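Local coordinates for protein CHAD domain (Ricinus communis, PDB 6QV5) that probably binds inorganic polyphosphate through its all-helical CHAD module, and carries a zinc ion in the crystal, at residues P31-N36 / E216-L221. Residues are numbered along the deposited sequence; the frame is centred on the assembly and turned at random.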
ATOM      1  N   PRO A  31       4.327  -5.236  19.660  1.00 73.71           N
ATOM      2  CA  PRO A  31       3.277  -6.240  19.414  1.00 72.89           C
ATOM      3  C   PRO A  31       1.902  -5.626  19.142  1.00 74.78           C
ATOM      4  O   PRO A  31       1.065  -6.283  18.526  1.00 74.24           O
ATOM      5  CB  PRO A  31       3.289  -7.088  20.688  1.00 74.71           C
ATOM      6  CG  PRO A  31       3.759  -6.170  21.742  1.00 79.31           C
ATOM      7  CD  PRO A  31       4.717  -5.217  21.088  1.00 74.99           C
ATOM      8  N   ALA A  32       1.670  -4.376  19.596  1.00 70.02           N
ATOM      9  CA  ALA A  32       0.412  -3.661  19.377  1.00 69.28           C
ATOM     10  C   ALA A  32       0.307  -3.183  17.927  1.00 71.67           C
ATOM     11  O   ALA A  32      -0.772  -3.274  17.342  1.00 71.19           O
ATOM     12  CB  ALA A  32       0.291  -2.487  20.335  1.00 69.97           C
ATOM     13  N   ILE A  33       1.433  -2.696  17.347  1.00 67.15           N
ATOM     14  CA  ILE A  33       1.542  -2.218  15.961  1.00 66.35           C
ATOM     15  C   ILE A  33       1.423  -3.397  14.986  1.00 69.35           C
ATOM     16  O   ILE A  33       0.593  -3.347  14.073  1.00 68.48           O
ATOM     17  CB  ILE A  33       2.842  -1.372  15.748  1.00 69.25           C
ATOM     18  CG1 ILE A  33       2.720   0.009  16.429  1.00 69.50           C
ATOM     19  CG2 ILE A  33       3.205  -1.218  14.255  1.00 69.62           C
ATOM     20  CD1 ILE A  33       4.027   0.651  16.842  1.00 75.97           C
ATOM     21  N   LEU A  34       2.243  -4.454  15.185  1.00 65.64           N
ATOM     22  CA  LEU A  34       2.234  -5.647  14.332  1.00 65.25           C
ATOM     23  C   LEU A  34       0.947  -6.454  14.459  1.00 67.92           C
ATOM     24  O   LEU A  34       0.482  -7.009  13.464  1.00 67.39           O
ATOM     25  CB  LEU A  34       3.466  -6.534  14.569  1.00 65.43           C
ATOM     26  CG  LEU A  34       4.815  -6.016  14.053  1.00 70.29           C
ATOM     27  CD1 LEU A  34       5.920  -6.950  14.453  1.00 70.49           C
ATOM     28  CD2 LEU A  34       4.827  -5.870  12.530  1.00 72.94           C
ATOM     29  N   GLY A  35       0.379  -6.486  15.669  1.00 63.66           N
ATOM     30  CA  GLY A  35      -0.881  -7.161  15.964  1.00 62.98           C
ATOM     31  C   GLY A  35      -2.049  -6.507  15.253  1.00 65.28           C
ATOM     32  O   GLY A  35      -2.959  -7.198  14.791  1.00 64.85           O
ATOM     33  N   ASN A  36      -2.009  -5.163  15.141  1.00 60.90           N
ATOM     34  CA  ASN A  36      -3.000  -4.342  14.442  1.00 60.33           C
ATOM     35  C   ASN A  36      -2.926  -4.626  12.934  1.00 63.20           C
ATOM     36  O   ASN A  36      -3.962  -4.679  12.270  1.00 62.62           O
ATOM     37  CB  ASN A  36      -2.743  -2.856  14.722  1.00 60.65           C
ATOM     38  CG  ASN A  36      -3.813  -1.931  14.201  1.00 79.42           C
ATOM     39  OD1 ASN A  36      -3.820  -1.546  13.028  1.00 71.03           O
ATOM     40  ND2 ASN A  36      -4.734  -1.545  15.070  1.00 71.78           N
ATOM     41  N   GLU A 216       0.383   6.732  11.879  1.00 75.41           N
ATOM     42  CA  GLU A 216      -0.854   6.056  12.279  1.00 75.49           C
ATOM     43  C   GLU A 216      -0.555   5.014  13.360  1.00 80.25           C
ATOM     44  O   GLU A 216      -1.398   4.780  14.227  1.00 79.65           O
ATOM     45  CB  GLU A 216      -1.532   5.392  11.075  1.00 76.76           C
ATOM     46  CG  GLU A 216      -2.308   6.351  10.187  1.00 86.16           C
ATOM     47  CD  GLU A 216      -2.856   5.768   8.895  1.00102.43           C
ATOM     48  OE1 GLU A 216      -2.295   4.766   8.392  1.00 89.74           O
ATOM     49  OE2 GLU A 216      -3.848   6.329   8.377  1.00 96.38           O
ATOM     50  N   PHE A 217       0.649   4.392  13.304  1.00 77.63           N
ATOM     51  CA  PHE A 217       1.114   3.392  14.270  1.00 77.80           C
ATOM     52  C   PHE A 217       1.367   4.030  15.636  1.00 84.36           C
ATOM     53  O   PHE A 217       0.917   3.495  16.649  1.00 83.81           O
ATOM     54  CB  PHE A 217       2.394   2.685  13.775  1.00 79.13           C
ATOM     55  CG  PHE A 217       2.288   1.838  12.526  1.00 80.11           C
ATOM     56  CD1 PHE A 217       1.136   1.106  12.256  1.00 82.84           C
ATOM     57  CD2 PHE A 217       3.366   1.713  11.660  1.00 81.90           C
ATOM     58  CE1 PHE A 217       1.049   0.307  11.113  1.00 83.63           C
ATOM     59  CE2 PHE A 217       3.276   0.916  10.515  1.00 84.60           C
ATOM     60  CZ  PHE A 217       2.119   0.217  10.251  1.00 82.64           C
ATOM     61  N   PHE A 218       2.082   5.171  15.654  1.00 83.41           N
ATOM     62  CA  PHE A 218       2.418   5.925  16.863  1.00 84.45           C
ATOM     63  C   PHE A 218       1.490   7.150  17.001  1.00 91.07           C
ATOM     64  O   PHE A 218       1.948   8.245  17.331  1.00 90.78           O
ATOM     65  CB  PHE A 218       3.905   6.341  16.835  1.00 86.30           C
ATOM     66  CG  PHE A 218       4.901   5.210  16.712  1.00 87.93           C
ATOM     67  CD1 PHE A 218       5.320   4.504  17.835  1.00 91.09           C
ATOM     68  CD2 PHE A 218       5.450   4.875  15.480  1.00 90.06           C
ATOM     69  CE1 PHE A 218       6.259   3.474  17.724  1.00 92.08           C
ATOM     70  CE2 PHE A 218       6.381   3.839  15.367  1.00 92.97           C
ATOM     71  CZ  PHE A 218       6.781   3.146  16.491  1.00 91.21           C
ATOM     72  N   HIS A 219       0.178   6.942  16.764  1.00 89.87           N
ATOM     73  CA  HIS A 219      -0.879   7.962  16.790  1.00 90.77           C
ATOM     74  C   HIS A 219      -1.032   8.694  18.138  1.00 96.04           C
ATOM     75  O   HIS A 219      -1.044   9.927  18.155  1.00 95.82           O
ATOM     76  CB  HIS A 219      -2.220   7.352  16.331  1.00 91.80           C
ATOM     77  CG  HIS A 219      -3.397   8.268  16.472  1.00 95.40           C
ATOM     78  ND1 HIS A 219      -4.386   8.029  17.408  1.00 97.27           N
ATOM     79  CD2 HIS A 219      -3.694   9.407  15.803  1.00 97.27           C
ATOM     80  CE1 HIS A 219      -5.254   9.019  17.274  1.00 96.74           C
ATOM     81  NE2 HIS A 219      -4.878   9.873  16.322  1.00 97.09           N
ATOM     82  N   GLY A 220      -1.141   7.941  19.234  1.00 93.53           N
ATOM     83  CA  GLY A 220      -1.317   8.492  20.577  1.00 93.85           C
ATOM     84  C   GLY A 220      -0.087   9.101  21.228  1.00 98.85           C
ATOM     85  O   GLY A 220      -0.151   9.525  22.385  1.00 98.47           O
ATOM     86  N   LEU A 221       1.036   9.161  20.490  1.00 96.24           N
ATOM     87  CA  LEU A 221       2.323   9.690  20.950  1.00 96.40           C
ATOM     88  C   LEU A 221       2.586  11.132  20.493  1.00101.05           C
ATOM     89  O   LEU A 221       3.416  11.819  21.092  1.00100.51           O
ATOM     90  CB  LEU A 221       3.452   8.775  20.436  1.00 96.51           C
ATOM     91  CG  LEU A 221       3.982   7.692  21.382  1.00101.34           C
ATOM     92  CD1 LEU A 221       2.963   6.582  21.602  1.00101.58           C
ATOM     93  CD2 LEU A 221       5.236   7.073  20.820  1.00103.85           C
TER
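With CG2 of I33 set anti to its own nitrogen and CG1 anti to the carbonyl carbon (chi1 -73°), the forked isoleucine turns its two methyl ends, CG2 and CD1, to different phenylalanine rings, those of F217 and F218. On the shorter branch, methyl CG2 sits over one face of the F217 ring, displaced toward its rim, reaching ring carbon CG at 3.6 Å. Its line to the ring centroid leans 18° from the normal, the geometry of a CH-pi contact. The longer branch is extended at chi2 (154°), which carries CD1 out to F218, where it lies 3.7 Å from CE1 and again over a face near the rim. Here the line from CD1 to the centroid is 4.0 Å long. CG1 itself rests 3.8 Å from CB of F217. I33 thus illustrates how a beta-branched side chain can serve two consecutive aromatics at once, one with each methyl, crossing each of their side chains at about a right angle. In the all-helical CHAD fold, whose long helices pack as four-helix bundles, this contact joins the middle of helix 26-42 to the C-terminal end of helix 198-217. F218 is the first residue there to leave helical geometry, and its ring meets the same isoleucine as that of F217. The grip is wholly apolar and buried, with L18 and F74 also touching I33. Beyond it, F217 packs on R66 and A70 of helix 54-73, whereas F218 meets F174 and S175 of helix 171-192. One turn along helix 26-42, the buried amide of N36 is satisfied by R66 and the carbonyl oxygen of Q16.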